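Local coordinates for RNA-directed RNA polymerase (Infectious pancreatic necrosis virus, PDB 3ZED), which probably copies the viral RNA genome as an RNA-dependent RNA polymerase, occurring both free and covalently attached to the genomic RNA, at residues 540-552 against 617-629. Sequence-based numbering, arbitrary orientation.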
loop_
_atom_site.group_PDB
_atom_site.type_symbol
_atom_site.label_atom_id
_atom_site.label_comp_id
_atom_site.label_asym_id
_atom_site.label_seq_id
_atom_site.Cartn_x
_atom_site.Cartn_y
_atom_site.Cartn_z
ATOM N N TYR B 540 -33.058 3.563 -10.701
ATOM C CA TYR B 540 -32.216 2.717 -9.867
ATOM C C TYR B 540 -32.158 3.218 -8.434
ATOM O O TYR B 540 -31.884 4.412 -8.190
ATOM C CB TYR B 540 -30.779 2.694 -10.422
ATOM C CG TYR B 540 -30.518 1.915 -11.695
ATOM C CD1 TYR B 540 -30.836 0.561 -11.787
ATOM C CD2 TYR B 540 -29.787 2.478 -12.739
ATOM C CE1 TYR B 540 -30.488 -0.193 -12.915
ATOM C CE2 TYR B 540 -29.424 1.735 -13.863
ATOM C CZ TYR B 540 -29.772 0.399 -13.944
ATOM O OH TYR B 540 -29.428 -0.304 -15.066
ATOM N N LEU B 541 -32.442 2.309 -7.493
ATOM C CA LEU B 541 -32.377 2.529 -6.045
ATOM C C LEU B 541 -33.309 3.660 -5.601
ATOM O O LEU B 541 -33.118 4.219 -4.522
ATOM C CB LEU B 541 -30.898 2.802 -5.597
ATOM C CG LEU B 541 -29.889 1.664 -5.881
ATOM C CD1 LEU B 541 -28.485 2.045 -5.494
ATOM C CD2 LEU B 541 -30.288 0.357 -5.156
ATOM N N ALA B 542 -34.324 3.978 -6.434
ATOM C CA ALA B 542 -35.296 5.054 -6.218
ATOM C C ALA B 542 -36.647 4.418 -6.242
ATOM O O ALA B 542 -37.100 3.975 -5.194
ATOM C CB ALA B 542 -35.147 6.138 -7.298
ATOM N N ASP B 543 -37.237 4.215 -7.422
ATOM C CA ASP B 543 -38.479 3.456 -7.460
ATOM C C ASP B 543 -38.149 2.012 -7.834
ATOM O O ASP B 543 -39.041 1.196 -7.861
ATOM C CB ASP B 543 -39.568 4.078 -8.363
ATOM C CG ASP B 543 -39.354 4.087 -9.873
ATOM O OD1 ASP B 543 -38.216 3.794 -10.324
ATOM O OD2 ASP B 543 -40.323 4.425 -10.612
ATOM N N GLY B 544 -36.884 1.711 -8.120
ATOM C CA GLY B 544 -36.481 0.342 -8.432
ATOM C C GLY B 544 -36.557 -0.119 -9.875
ATOM O O GLY B 544 -36.412 -1.321 -10.135
ATOM N N SER B 545 -36.807 0.806 -10.827
ATOM C CA SER B 545 -36.810 0.459 -12.245
ATOM C C SER B 545 -35.335 0.373 -12.705
ATOM O O SER B 545 -34.471 0.941 -12.051
ATOM C CB SER B 545 -37.620 1.468 -13.061
ATOM O OG SER B 545 -37.070 2.770 -13.002
ATOM N N ASP B 546 -35.044 -0.377 -13.785
ATOM C CA ASP B 546 -33.689 -0.593 -14.304
ATOM C C ASP B 546 -33.223 0.556 -15.199
ATOM O O ASP B 546 -32.685 0.329 -16.288
ATOM C CB ASP B 546 -33.612 -1.926 -15.062
ATOM C CG ASP B 546 -33.827 -3.140 -14.190
ATOM O OD1 ASP B 546 -33.554 -3.057 -12.983
ATOM O OD2 ASP B 546 -34.267 -4.183 -14.723
ATOM N N LEU B 547 -33.371 1.789 -14.710
ATOM C CA LEU B 547 -33.051 2.979 -15.483
ATOM C C LEU B 547 -32.338 4.000 -14.652
ATOM O O LEU B 547 -32.636 4.124 -13.459
ATOM C CB LEU B 547 -34.348 3.608 -16.067
ATOM C CG LEU B 547 -35.061 2.798 -17.153
ATOM C CD1 LEU B 547 -36.521 3.144 -17.241
ATOM C CD2 LEU B 547 -34.329 2.882 -18.486
ATOM N N PRO B 548 -31.407 4.779 -15.256
ATOM C CA PRO B 548 -30.758 5.840 -14.480
ATOM C C PRO B 548 -31.770 6.950 -14.183
ATOM O O PRO B 548 -32.749 7.054 -14.916
ATOM C CB PRO B 548 -29.649 6.328 -15.423
ATOM C CG PRO B 548 -30.220 6.078 -16.815
ATOM C CD PRO B 548 -30.948 4.780 -16.668
ATOM N N PRO B 549 -31.601 7.798 -13.145
ATOM C CA PRO B 549 -32.557 8.902 -12.977
ATOM C C PRO B 549 -32.381 9.915 -14.121
ATOM O O PRO B 549 -31.281 10.026 -14.671
ATOM C CB PRO B 549 -32.147 9.509 -11.635
ATOM C CG PRO B 549 -30.673 9.235 -11.534
ATOM C CD PRO B 549 -30.487 7.884 -12.174
ATOM N N ILE B 550 -33.442 10.625 -14.492
ATOM C CA ILE B 550 -33.350 11.660 -15.536
ATOM C C ILE B 550 -32.489 12.790 -14.969
ATOM O O ILE B 550 -31.564 13.256 -15.628
ATOM C CB ILE B 550 -34.759 12.120 -16.001
ATOM C CG1 ILE B 550 -35.497 10.928 -16.664
ATOM C CG2 ILE B 550 -34.648 13.326 -16.965
ATOM C CD1 ILE B 550 -36.953 10.931 -16.603
ATOM N N ARG B 551 -32.742 13.146 -13.708
ATOM C CA ARG B 551 -31.994 14.171 -12.977
ATOM C C ARG B 551 -31.425 13.566 -11.662
ATOM O O ARG B 551 -32.159 13.431 -10.672
ATOM C CB ARG B 551 -32.897 15.397 -12.705
ATOM C CG ARG B 551 -32.153 16.659 -12.283
ATOM C CD ARG B 551 -33.128 17.772 -11.950
ATOM N NE ARG B 551 -33.960 18.161 -13.094
ATOM C CZ ARG B 551 -33.656 19.135 -13.951
ATOM N NH1 ARG B 551 -32.527 19.824 -13.813
ATOM N NH2 ARG B 551 -34.477 19.421 -14.957
ATOM N N PRO B 552 -30.131 13.164 -11.663
ATOM C CA PRO B 552 -29.511 12.632 -10.427
ATOM C C PRO B 552 -29.568 13.620 -9.257
ATOM O O PRO B 552 -29.565 14.849 -9.450
ATOM C CB PRO B 552 -28.035 12.410 -10.824
ATOM C CG PRO B 552 -28.016 12.412 -12.289
ATOM C CD PRO B 552 -29.149 13.256 -12.759
ATOM N N ARG B 617 -20.532 0.780 -14.932
ATOM C CA ARG B 617 -21.917 0.994 -14.504
ATOM C C ARG B 617 -22.050 0.734 -12.996
ATOM O O ARG B 617 -22.569 1.592 -12.289
ATOM C CB ARG B 617 -22.876 0.092 -15.290
ATOM C CG ARG B 617 -22.981 0.428 -16.772
ATOM C CD ARG B 617 -23.727 -0.660 -17.536
ATOM N NE ARG B 617 -25.153 -0.625 -17.223
ATOM C CZ ARG B 617 -26.011 -1.609 -17.471
ATOM N NH1 ARG B 617 -25.593 -2.743 -18.018
ATOM N NH2 ARG B 617 -27.287 -1.472 -17.167
ATOM N N LEU B 618 -21.525 -0.408 -12.509
ATOM C CA LEU B 618 -21.576 -0.844 -11.111
ATOM C C LEU B 618 -20.999 0.147 -10.115
ATOM O O LEU B 618 -21.581 0.356 -9.045
ATOM C CB LEU B 618 -20.790 -2.148 -10.932
ATOM C CG LEU B 618 -21.457 -3.454 -11.210
ATOM C CD1 LEU B 618 -20.421 -4.543 -11.276
ATOM C CD2 LEU B 618 -22.427 -3.790 -10.131
ATOM N N VAL B 619 -19.822 0.684 -10.419
ATOM C CA VAL B 619 -19.113 1.566 -9.499
ATOM C C VAL B 619 -19.729 2.959 -9.419
ATOM O O VAL B 619 -19.384 3.691 -8.500
ATOM C CB VAL B 619 -17.592 1.634 -9.797
ATOM C CG1 VAL B 619 -16.959 0.275 -9.534
ATOM C CG2 VAL B 619 -17.308 2.137 -11.221
ATOM N N GLY B 620 -20.634 3.306 -10.322
ATOM C CA GLY B 620 -21.287 4.610 -10.246
ATOM C C GLY B 620 -21.855 5.195 -11.514
ATOM O O GLY B 620 -22.534 6.225 -11.466
ATOM N N GLY B 621 -21.560 4.561 -12.642
ATOM C CA GLY B 621 -22.042 5.011 -13.948
ATOM C C GLY B 621 -23.536 4.833 -14.057
ATOM O O GLY B 621 -24.204 5.601 -14.766
ATOM N N TRP B 622 -24.087 3.860 -13.275
ATOM C CA TRP B 622 -25.525 3.619 -13.229
ATOM C C TRP B 622 -26.279 4.896 -12.903
ATOM O O TRP B 622 -27.413 5.022 -13.313
ATOM C CB TRP B 622 -25.891 2.522 -12.194
ATOM C CG TRP B 622 -25.533 2.837 -10.768
ATOM C CD1 TRP B 622 -24.389 2.490 -10.122
ATOM C CD2 TRP B 622 -26.328 3.562 -9.813
ATOM N NE1 TRP B 622 -24.401 2.976 -8.837
ATOM C CE2 TRP B 622 -25.588 3.622 -8.612
ATOM C CE3 TRP B 622 -27.601 4.156 -9.849
ATOM C CZ2 TRP B 622 -26.080 4.247 -7.452
ATOM C CZ3 TRP B 622 -28.092 4.770 -8.700
ATOM C CH2 TRP B 622 -27.328 4.827 -7.525
ATOM N N ASN B 623 -25.663 5.818 -12.125
ATOM C CA ASN B 623 -26.301 7.045 -11.674
ATOM C C ASN B 623 -26.016 8.226 -12.612
ATOM O O ASN B 623 -26.438 9.337 -12.308
ATOM C CB ASN B 623 -25.898 7.377 -10.221
ATOM C CG ASN B 623 -26.934 8.216 -9.513
ATOM O OD1 ASN B 623 -28.132 8.034 -9.688
ATOM N ND2 ASN B 623 -26.500 9.206 -8.762
ATOM N N ASN B 624 -25.331 8.000 -13.743
ATOM C CA ASN B 624 -25.067 9.040 -14.746
ATOM C C ASN B 624 -25.934 8.667 -15.960
ATOM O O ASN B 624 -25.626 7.661 -16.609
ATOM C CB ASN B 624 -23.583 9.131 -15.077
ATOM C CG ASN B 624 -23.247 10.248 -16.023
ATOM O OD1 ASN B 624 -23.761 10.349 -17.139
ATOM N ND2 ASN B 624 -22.327 11.084 -15.619
ATOM N N PRO B 625 -27.042 9.396 -16.269
ATOM C CA PRO B 625 -27.960 8.903 -17.295
ATOM C C PRO B 625 -27.354 8.763 -18.681
ATOM O O PRO B 625 -27.624 7.756 -19.331
ATOM C CB PRO B 625 -29.145 9.881 -17.252
ATOM C CG PRO B 625 -28.608 11.101 -16.566
ATOM C CD PRO B 625 -27.606 10.574 -15.576
ATOM N N LEU B 626 -26.536 9.707 -19.122
ATOM C CA LEU B 626 -25.916 9.549 -20.433
ATOM C C LEU B 626 -24.931 8.378 -20.440
ATOM O O LEU B 626 -24.960 7.552 -21.351
ATOM C CB LEU B 626 -25.216 10.834 -20.894
ATOM C CG LEU B 626 -24.857 10.887 -22.397
ATOM C CD1 LEU B 626 -26.101 11.028 -23.263
ATOM C CD2 LEU B 626 -23.833 11.990 -22.684
ATOM N N LEU B 627 -24.081 8.303 -19.430
ATOM C CA LEU B 627 -23.075 7.257 -19.332
ATOM C C LEU B 627 -23.720 5.871 -19.234
ATOM O O LEU B 627 -23.265 4.956 -19.920
ATOM C CB LEU B 627 -22.113 7.508 -18.138
ATOM C CG LEU B 627 -20.975 6.498 -17.919
ATOM C CD1 LEU B 627 -20.071 6.393 -19.158
ATOM C CD2 LEU B 627 -20.153 6.870 -16.690
ATOM N N GLU B 628 -24.773 5.739 -18.400
ATOM C CA GLU B 628 -25.499 4.502 -18.189
ATOM C C GLU B 628 -26.238 4.077 -19.480
ATOM O O GLU B 628 -26.199 2.905 -19.807
ATOM C CB GLU B 628 -26.472 4.644 -16.987
ATOM C CG GLU B 628 -27.499 3.529 -16.820
ATOM C CD GLU B 628 -26.996 2.098 -16.753
ATOM O OE1 GLU B 628 -25.841 1.875 -16.328
ATOM O OE2 GLU B 628 -27.797 1.190 -17.052
ATOM N N THR B 629 -26.867 5.014 -20.219
ATOM C CA THR B 629 -27.563 4.675 -21.464
ATOM C C THR B 629 -26.559 4.124 -22.495
ATOM O O THR B 629 -26.818 3.055 -23.061
ATOM C CB THR B 629 -28.345 5.879 -22.020
ATOM O OG1 THR B 629 -29.046 6.522 -20.947
ATOM C CG2 THR B 629 -29.332 5.479 -23.105
HETATM O O HOH W 1 -30.514 1.481 -17.633
#
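Tyr540 reaches across to Trp622 and Glu628 at the turn joining helix 604-621 to helix 625-645 in the thumb domain of this birnavirus polymerase, a type I beta turn from Gly621 to Asn624, and the proline-rich loop 540-552 follows it onto the same corner. Its CB sits 3.5 Å from Trp622 CE3; Tyr540 and Trp622 run alongside one another, pointing opposite ways. With chi1 at -73°, CG lies beside the backbone N and the ring runs on past the indole, bringing CD2 to 3.5 Å from Trp622 O at the ring edge. The main chain of Asp546 and Leu547 lies over one ring face. CE2 comes next to the Glu628 carboxylate, whose plane stands 81° from the ring. At the tip, OH is 3.0 Å from Glu628 OE2, within hydrogen-bonding distance.

Arg617 already holds that carboxylate with two nitrogens, NE on OE1 and NH2 on OE2, in a salt bridge that ties helix 604-621 to the first turn of helix 625-645. Arg617 NH1 turns to Glu614, so the guanidinium is held between two acids.

Further along, Pro548 packs on the first turn of helix 625-645, with CG 3.6 Å from Pro625 CA and CD against Glu628 CG. Pro552 CG packs against Pro625 CD, 3.8 Å away, while Pro549 CG touches Asn623 OD1. Asn624 caps this helix through OD1, which accepts from Leu627 N. Finally, a water joins the two sides, donating to Asp546 O and, at 2.8 Å, to Glu628 OE2.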